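GCN5-related N-acetyltransferase (Kribbella flavida, PDB 4H89) probably transfers an acetyl or other acyl group to an acceptor, as GNAT-superfamily enzymes do from acyl-coenzyme A, its own substrate being unidentified. Local coordinates at residues R61-V66 with A76-N81; A92-A97 with A108-M113; V131-V136 with P159-V164. All blocks are in the same frame, centred on the assembly; numbering follows the deposited sequence. Where two conformers were deposited one is given.

Along the chain the three contacts follow one another in series, without nesting or crossing. Contact 1 closes the hairpin of strands 61-66 and 72-80. Contact 2 packs the next strand, 89-96, against helix 105-119, the first half of a beta-alpha-beta unit that ends in strand 124-131. The two touch: strands 72-80 and 89-96 are neighbours in one mixed sheet, and R61 of contact 1 forms a salt bridge with D112 on the helix of contact 2. Contact 3 spans a longer loop, joining the end of strand 124-131 to the start of strand 164-172. Its centre lies about 20 Å from that of contact 2.

Contact 1: R61-V66 with A76-N81; sequences RTTVAV and ANMYPN
R61 and M78 face each other as an antiparallel hydrogen-bonded pair, and T63 with A76 is the next such pair along the strands. R61 N gives its hydrogen to M78 O at 2.9 Å, and R61 O accepts from M78 N. The bond from T63 N to A76 O is short, 2.8 Å, and nearly straight at 166°. Its return partner runs from A76 N to T63 O, an oxygen that also accepts from S75 OG. Between these pairs T62 and N77 form the non-hydrogen-bonded pair, with CA atoms 4.2 Å apart. Here CA-H groups turn to carbonyls: T62 CA to A76 O at 3.2 Å, and N77 CA to R61 O.

These strands form a beta hairpin in the mixed sheet of the GNAT fold, with strand 10-13 beyond 61-66 and strand 89-96 beyond 72-80.

Side-chain packing gathers on the face that carries R61, T63, A76 and M78, the face packed by helix 105-119. The selenomethionine M78 runs side by side with R61, its CG 3.7 Å from R61 CB, then bends so that CE meets T63 CG2 at 3.9 Å. The hydroxyl OG1 of T63 packs against A76 CB.

Charge is handled at the end of R61. With CG anti to the backbone N (chi1 175°) and the chain extended to NE, the guanidinium is carried over T63, whose CG2 sits 3.3 Å above the centre of the guanidinium plane, while M78 SE approaches NH1 obliquely. NE pairs with D13 and NH1 with D112, two carboxylates that probably fix the rotation of the group. On the sheet face that carries T62 and N77, T62 OG1 is hydrogen-bonded to T53 OG1 and W51 O.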
loop_
_atom_site.group_PDB
_atom_site.type_symbol
_atom_site.label_atom_id
_atom_site.label_comp_id
_atom_site.label_asym_id
_atom_site.label_seq_id
_atom_site.Cartn_x
_atom_site.Cartn_y
_atom_site.Cartn_z
ATOM N N ARG A 61 12.011 12.039 1.198
ATOM C CA ARG A 61 12.824 12.682 2.216
ATOM C C ARG A 61 12.677 11.947 3.523
ATOM O O ARG A 61 11.623 11.364 3.779
ATOM C CB ARG A 61 12.401 14.158 2.341
ATOM C CG ARG A 61 13.063 14.990 3.449
ATOM C CD ARG A 61 12.675 16.452 3.224
ATOM N NE ARG A 61 13.190 17.333 4.257
ATOM C CZ ARG A 61 12.462 17.955 5.171
ATOM N NH1 ARG A 61 11.164 17.782 5.222
ATOM N NH2 ARG A 61 13.074 18.723 6.016
ATOM N N THR A 62 13.747 11.962 4.321
ATOM C CA THR A 62 13.689 11.462 5.705
ATOM C C THR A 62 14.188 12.558 6.599
ATOM O O THR A 62 15.206 13.197 6.311
ATOM C CB THR A 62 14.523 10.196 5.845
ATOM O OG1 THR A 62 14.092 9.239 4.880
ATOM C CG2 THR A 62 14.464 9.610 7.256
ATOM N N THR A 63 13.472 12.779 7.703
ATOM C CA THR A 63 13.812 13.788 8.687
ATOM C C THR A 63 14.013 13.181 10.061
ATOM O O THR A 63 13.563 12.059 10.312
ATOM C CB THR A 63 12.713 14.842 8.815
ATOM O OG1 THR A 63 11.517 14.213 9.246
ATOM C CG2 THR A 63 12.483 15.533 7.486
ATOM N N VAL A 64 14.668 13.964 10.907
ATOM C CA VAL A 64 14.725 13.677 12.348
ATOM C C VAL A 64 14.245 14.899 13.099
ATOM O O VAL A 64 14.439 16.040 12.648
ATOM C CB VAL A 64 16.104 13.239 12.864
ATOM C CG1 VAL A 64 16.433 11.849 12.399
ATOM C CG2 VAL A 64 17.176 14.243 12.477
ATOM N N ALA A 65 13.662 14.650 14.269
ATOM C CA ALA A 65 13.407 15.695 15.260
ATOM C C ALA A 65 14.514 15.534 16.316
ATOM O O ALA A 65 14.739 14.427 16.819
ATOM C CB ALA A 65 12.091 15.462 15.913
ATOM N N VAL A 66 15.195 16.623 16.632
ATOM C CA VAL A 66 16.292 16.649 17.534
ATOM C C VAL A 66 16.120 17.704 18.589
ATOM O O VAL A 66 15.526 18.740 18.367
ATOM C CB VAL A 66 17.621 16.877 16.811
ATOM C CG1 VAL A 66 18.020 15.691 15.943
ATOM C CG2 VAL A 66 17.685 18.191 16.075
ATOM N N ALA A 76 10.740 10.934 10.543
ATOM C CA ALA A 76 9.658 10.777 9.583
ATOM C C ALA A 76 10.280 10.441 8.228
ATOM O O ALA A 76 11.384 10.880 7.913
ATOM C CB ALA A 76 8.831 12.027 9.445
ATOM N N ASN A 77 9.533 9.725 7.416
ATOM C CA ASN A 77 9.911 9.670 6.035
ATOM C C ASN A 77 8.667 9.895 5.194
ATOM O O ASN A 77 7.532 9.675 5.636
ATOM C CB ASN A 77 10.669 8.399 5.683
ATOM C CG ASN A 77 9.776 7.213 5.599
ATOM O OD1 ASN A 77 8.565 7.311 5.895
ATOM N ND2 ASN A 77 10.311 6.131 5.187
HETATM N N MSE A 78 8.900 10.411 3.993
HETATM C CA MSE A 78 7.863 10.955 3.131
HETATM C C MSE A 78 8.256 10.672 1.699
HETATM O O MSE A 78 9.436 10.690 1.341
HETATM C CB MSE A 78 7.634 12.448 3.465
HETATM C CG MSE A 78 8.892 13.320 3.212
HETATM SE SE MSE A 78 8.994 14.803 4.498
HETATM C CE MSE A 78 9.393 13.813 5.930
ATOM N N TYR A 79 7.247 10.465 0.848
ATOM C CA TYR A 79 7.518 9.890 -0.475
ATOM C C TYR A 79 6.203 9.922 -1.265
ATOM O O TYR A 79 5.153 10.052 -0.670
ATOM C CB TYR A 79 8.011 8.403 -0.316
ATOM C CG TYR A 79 7.247 7.660 0.760
ATOM C CD1 TYR A 79 6.017 7.059 0.527
ATOM C CD2 TYR A 79 7.747 7.596 2.034
ATOM C CE1 TYR A 79 5.284 6.447 1.565
ATOM C CE2 TYR A 79 7.056 6.987 3.063
ATOM C CZ TYR A 79 5.838 6.420 2.846
ATOM O OH TYR A 79 5.189 5.840 3.923
ATOM N N PRO A 80 6.241 9.688 -2.567
ATOM C CA PRO A 80 4.977 9.534 -3.288
ATOM C C PRO A 80 4.251 8.264 -2.840
ATOM O O PRO A 80 4.886 7.189 -2.680
ATOM C CB PRO A 80 5.406 9.457 -4.775
ATOM C CG PRO A 80 6.810 10.019 -4.787
ATOM C CD PRO A 80 7.386 9.615 -3.471
ATOM N N ASN A 81 2.943 8.321 -2.654
ATOM C CA ASN A 81 2.209 7.167 -2.176
ATOM C C ASN A 81 2.154 6.056 -3.182
ATOM O O ASN A 81 2.100 4.903 -2.807
ATOM C CB ASN A 81 0.795 7.525 -1.744
ATOM C CG ASN A 81 0.187 6.478 -0.804
ATOM O OD1 ASN A 81 0.883 5.933 0.073
ATOM N ND2 ASN A 81 -1.085 6.190 -0.974
#

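Contact 2: A92-A97 with A108-M113; sequences ASFMVA and ALCQDM
F94 meets the helix at L109 and C110 through CD1, CE1 and CZ, the ring oblique to the backbone. From CB, which points toward the helix, the side chain leaves with CG anti to the carbonyl carbon (chi1 -57°), and this brings CD1, CE1 and CZ to the helix. CD1 meets L109 CB at 3.8 Å. CE1 approaches C110 CA to 3.6 Å. At the tip, CZ lies 3.9 Å from C110 CB, while M113 CB comes in at the ring edge, 4.2 Å from CZ. C110 SG stands 4.8 Å from the ring centroid, 44° off the normal, an oblique sulfur-aromatic contact. Strand 89-96 and helix 105-119 run almost antiparallel here, as the first two elements of a beta-alpha-beta crossover; in GNAT enzymes the loop joining them and the first turn of the helix carry the R/Q-x-x-G-x-G/A signature that holds the pyrophosphate of acetyl-CoA, and the RGRGVG here is consistent with that role. W141 and A76 also contact F94. An alanine at F94 is likely to open a gap between strand and helix, leaving C110 SG without its aromatic partner and M113 CB without its neighbour at the ring edge. Two smaller contacts flank the ring: A92 CB meets CG of the selenomethionine M113 at 3.7 Å, and V96 CG2 touches L109 CD1 at 4.2 Å.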
loop_
_atom_site.group_PDB
_atom_site.type_symbol
_atom_site.label_atom_id
_atom_site.label_comp_id
_atom_site.label_asym_id
_atom_site.label_seq_id
_atom_site.Cartn_x
_atom_site.Cartn_y
_atom_site.Cartn_z
ATOM N N ALA A 92 3.515 9.383 4.204
ATOM C CA ALA A 92 4.562 9.485 5.168
ATOM C C ALA A 92 4.310 8.511 6.293
ATOM O O ALA A 92 3.193 8.038 6.508
ATOM C CB ALA A 92 4.626 10.904 5.731
ATOM N N SER A 93 5.383 8.232 7.018
ATOM C CA SER A 93 5.384 7.474 8.256
ATOM C C SER A 93 6.174 8.217 9.324
ATOM O O SER A 93 7.079 8.960 9.007
ATOM C CB SER A 93 6.046 6.098 8.023
ATOM O OG SER A 93 5.364 5.354 7.034
ATOM N N PHE A 94 5.787 7.979 10.585
ATOM C CA PHE A 94 6.348 8.683 11.730
ATOM C C PHE A 94 6.717 7.727 12.836
ATOM O O PHE A 94 5.971 6.778 13.110
ATOM C CB PHE A 94 5.326 9.705 12.288
ATOM C CG PHE A 94 4.878 10.682 11.253
ATOM C CD1 PHE A 94 5.593 11.838 11.027
ATOM C CD2 PHE A 94 3.791 10.422 10.435
ATOM C CE1 PHE A 94 5.239 12.707 10.001
ATOM C CE2 PHE A 94 3.440 11.290 9.412
ATOM C CZ PHE A 94 4.130 12.450 9.218
HETATM N N MSE A 95 7.847 8.011 13.479
HETATM C CA MSE A 95 8.242 7.282 14.693
HETATM C C MSE A 95 8.739 8.270 15.677
HETATM O O MSE A 95 9.601 9.063 15.404
HETATM C CB MSE A 95 9.358 6.305 14.397
HETATM C CG MSE A 95 8.880 5.366 13.311
HETATM SE SE MSE A 95 10.145 3.906 13.210
HETATM C CE MSE A 95 8.833 2.472 13.023
ATOM N N VAL A 96 8.175 8.212 16.861
ATOM C CA VAL A 96 8.592 9.055 17.985
ATOM C C VAL A 96 9.069 8.163 19.132
ATOM O O VAL A 96 8.391 7.223 19.518
ATOM C CB VAL A 96 7.433 9.942 18.456
ATOM C CG1 VAL A 96 7.828 10.762 19.669
ATOM C CG2 VAL A 96 6.955 10.867 17.329
ATOM N N ALA A 97 10.225 8.481 19.683
ATOM C CA ALA A 97 10.751 7.760 20.844
ATOM C C ALA A 97 9.762 7.734 21.975
ATOM O O ALA A 97 9.141 8.724 22.261
ATOM C CB ALA A 97 12.054 8.415 21.315
ATOM N N ALA A 108 5.381 18.268 15.239
ATOM C CA ALA A 108 6.420 18.951 14.539
ATOM C C ALA A 108 6.821 18.187 13.288
ATOM O O ALA A 108 7.015 18.774 12.212
ATOM C CB ALA A 108 7.607 19.148 15.447
ATOM N N LEU A 109 6.999 16.880 13.413
ATOM C CA LEU A 109 7.384 16.069 12.251
ATOM C C LEU A 109 6.310 16.138 11.174
ATOM O O LEU A 109 6.649 16.233 9.987
ATOM C CB LEU A 109 7.642 14.625 12.683
ATOM C CG LEU A 109 8.883 14.315 13.482
ATOM C CD1 LEU A 109 8.755 12.916 14.078
ATOM C CD2 LEU A 109 10.097 14.424 12.589
ATOM N N CYS A 110 5.050 16.029 11.551
ATOM C CA CYS A 110 4.003 16.022 10.539
ATOM C C CYS A 110 3.805 17.392 9.916
ATOM O O CYS A 110 3.580 17.473 8.715
ATOM C CB CYS A 110 2.702 15.498 11.137
ATOM S SG CYS A 110 1.417 15.171 9.894
ATOM N N GLN A 111 3.860 18.454 10.699
ATOM C CA GLN A 111 3.761 19.778 10.105
ATOM C C GLN A 111 4.892 20.021 9.108
ATOM O O GLN A 111 4.691 20.568 8.033
ATOM C CB GLN A 111 3.754 20.866 11.164
ATOM C CG GLN A 111 3.535 22.261 10.588
ATOM C CD GLN A 111 2.173 22.387 9.914
ATOM O OE1 GLN A 111 1.178 22.103 10.539
ATOM N NE2 GLN A 111 2.146 22.669 8.619
ATOM N N ASP A 112 6.098 19.634 9.484
ATOM C CA ASP A 112 7.241 19.761 8.591
ATOM C C ASP A 112 7.001 18.961 7.296
ATOM O O ASP A 112 7.320 19.420 6.202
ATOM C CB ASP A 112 8.535 19.308 9.280
ATOM C CG ASP A 112 9.709 19.363 8.340
ATOM O OD1 ASP A 112 10.315 20.452 8.177
ATOM O OD2 ASP A 112 9.976 18.301 7.760
HETATM N N MSE A 113 6.439 17.768 7.427
HETATM C CA MSE A 113 6.118 16.938 6.265
HETATM C C MSE A 113 5.058 17.611 5.368
HETATM O O MSE A 113 5.209 17.609 4.130
HETATM C CB MSE A 113 5.669 15.554 6.772
HETATM C CG MSE A 113 5.318 14.551 5.680
HETATM SE SE MSE A 113 3.521 14.671 5.055
HETATM C CE MSE A 113 3.878 14.086 3.353
#

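Contact 3: V131-V136 with P159-V164; sequences VETNTV and PTHGYV
H161 presents its imidazole obliquely to T133, whose CG2 lies 3.7 Å from H161 CD2. One face of that ring has T160 CB 4.0 Å above its centre, and the ring of H158 stacks on H161. In the GNAT fold, residues 131-136 are where strand 124-131 ends and the chain swings into helix 135-143: V131 to N134 forms a type I turn closed by N134 N to V131 O at 2.9 Å, and N134 takes the N-cap position. The other flat group, the carboxylate of E132, brings OE2 alongside V164, 3.9 Å from its CB, while OE2 itself accepts a hydrogen bond from G165 N. The turn packs against the approach to strand 164-172, the antiparallel neighbour of strand 124-131. Just before V164 the chain rounds a corner at Y163, whose ring meets H88 of the second subunit edge-to-face, so this end of the sheet also borders the dimer contact.

T133 holds OG1 between its backbone N and carbonyl carbon (chi1 53°), and CG2, anti to the carbonyl carbon, touches both H161 and V164. V164 points toward the turn and touches it with both methyls. CG1 meets T133 CG2 at 3.9 Å, the two side chains crossing at about a right angle; CG2, the other branch, lies 3.9 Å from V131 CG1.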
loop_
_atom_site.group_PDB
_atom_site.type_symbol
_atom_site.label_atom_id
_atom_site.label_comp_id
_atom_site.label_asym_id
_atom_site.label_seq_id
_atom_site.Cartn_x
_atom_site.Cartn_y
_atom_site.Cartn_z
ATOM N N VAL A 131 -4.154 2.739 12.601
ATOM C CA VAL A 131 -4.860 1.826 13.484
ATOM C C VAL A 131 -5.892 2.641 14.270
ATOM O O VAL A 131 -5.559 3.648 14.893
ATOM C CB VAL A 131 -3.884 1.087 14.444
ATOM C CG1 VAL A 131 -4.643 0.187 15.406
ATOM C CG2 VAL A 131 -2.847 0.284 13.657
ATOM N N GLU A 132 -7.152 2.182 14.279
ATOM C CA GLU A 132 -8.211 3.014 14.864
ATOM C C GLU A 132 -8.116 3.213 16.370
ATOM O O GLU A 132 -8.644 4.154 16.911
ATOM C CB GLU A 132 -9.605 2.546 14.471
ATOM C CG GLU A 132 -9.995 1.294 15.159
ATOM C CD GLU A 132 -11.473 0.938 15.001
ATOM O OE1 GLU A 132 -12.324 1.832 15.196
ATOM O OE2 GLU A 132 -11.768 -0.243 14.808
ATOM N N THR A 133 -7.409 2.319 17.014
ATOM C CA THR A 133 -7.123 2.424 18.445
ATOM C C THR A 133 -5.957 3.336 18.784
ATOM O O THR A 133 -5.707 3.630 19.954
ATOM C CB THR A 133 -6.844 1.038 19.043
ATOM O OG1 THR A 133 -5.844 0.392 18.285
ATOM C CG2 THR A 133 -8.096 0.182 18.940
ATOM N N ASN A 134 -5.233 3.796 17.783
ATOM C CA ASN A 134 -4.099 4.700 17.981
ATOM C C ASN A 134 -4.665 6.110 18.001
ATOM O O ASN A 134 -4.405 6.924 17.106
ATOM C CB ASN A 134 -3.105 4.463 16.867
ATOM C CG ASN A 134 -1.815 5.248 17.018
ATOM O OD1 ASN A 134 -1.531 5.870 18.053
ATOM N ND2 ASN A 134 -1.009 5.216 15.957
ATOM N N THR A 135 -5.482 6.434 19.004
ATOM C CA THR A 135 -6.301 7.640 18.875
ATOM C C THR A 135 -5.415 8.887 19.059
ATOM O O THR A 135 -5.781 9.968 18.589
ATOM C CB THR A 135 -7.466 7.669 19.880
ATOM O OG1 THR A 135 -6.926 7.611 21.205
ATOM C CG2 THR A 135 -8.441 6.476 19.661
ATOM N N VAL A 136 -4.257 8.782 19.738
ATOM C CA VAL A 136 -3.394 9.964 19.810
ATOM C C VAL A 136 -2.978 10.411 18.409
ATOM O O VAL A 136 -3.016 11.600 18.082
ATOM C CB VAL A 136 -2.155 9.752 20.685
ATOM C CG1 VAL A 136 -1.273 10.979 20.645
ATOM C CG2 VAL A 136 -2.604 9.504 22.108
ATOM N N PRO A 159 -2.829 -6.323 20.216
ATOM C CA PRO A 159 -2.587 -7.267 21.316
ATOM C C PRO A 159 -3.547 -7.205 22.514
ATOM O O PRO A 159 -3.647 -8.191 23.280
ATOM C CB PRO A 159 -1.149 -6.941 21.751
ATOM C CG PRO A 159 -0.595 -5.975 20.803
ATOM C CD PRO A 159 -1.694 -5.412 19.999
ATOM N N THR A 160 -4.225 -6.081 22.697
ATOM C CA THR A 160 -5.207 -5.947 23.752
ATOM C C THR A 160 -6.645 -5.889 23.193
ATOM O O THR A 160 -7.557 -6.477 23.760
ATOM C CB THR A 160 -4.961 -4.628 24.554
ATOM O OG1 THR A 160 -3.621 -4.596 25.030
ATOM C CG2 THR A 160 -5.932 -4.479 25.676
ATOM N N HIS A 161 -6.865 -5.203 22.070
ATOM C CA HIS A 161 -8.227 -4.865 21.617
ATOM C C HIS A 161 -8.750 -5.795 20.553
ATOM O O HIS A 161 -9.878 -5.616 20.078
ATOM C CB HIS A 161 -8.288 -3.412 21.130
ATOM C CG HIS A 161 -7.833 -2.453 22.161
ATOM N ND1 HIS A 161 -8.279 -2.506 23.470
ATOM C CD2 HIS A 161 -6.937 -1.453 22.104
ATOM C CE1 HIS A 161 -7.672 -1.568 24.160
ATOM N NE2 HIS A 161 -6.870 -0.902 23.353
ATOM N N GLY A 162 -7.935 -6.776 20.153
ATOM C CA GLY A 162 -8.344 -7.759 19.173
ATOM C C GLY A 162 -8.296 -7.192 17.759
ATOM O O GLY A 162 -7.511 -6.269 17.467
ATOM N N TYR A 163 -9.117 -7.749 16.895
ATOM C CA TYR A 163 -9.151 -7.264 15.520
ATOM C C TYR A 163 -9.859 -5.908 15.468
ATOM O O TYR A 163 -10.999 -5.789 15.901
ATOM C CB TYR A 163 -9.831 -8.236 14.562
ATOM C CG TYR A 163 -9.082 -9.537 14.383
ATOM C CD1 TYR A 163 -7.952 -9.610 13.579
ATOM C CD2 TYR A 163 -9.479 -10.698 15.031
ATOM C CE1 TYR A 163 -7.267 -10.799 13.414
ATOM C CE2 TYR A 163 -8.797 -11.887 14.861
ATOM C CZ TYR A 163 -7.704 -11.946 14.072
ATOM O OH TYR A 163 -6.986 -13.094 13.891
ATOM N N VAL A 164 -9.148 -4.897 15.004
ATOM C CA VAL A 164 -9.618 -3.516 14.935
ATOM C C VAL A 164 -9.398 -2.949 13.525
ATOM O O VAL A 164 -8.698 -3.522 12.663
ATOM C CB VAL A 164 -8.931 -2.627 15.995
ATOM C CG1 VAL A 164 -9.198 -3.188 17.380
ATOM C CG2 VAL A 164 -7.445 -2.465 15.757
#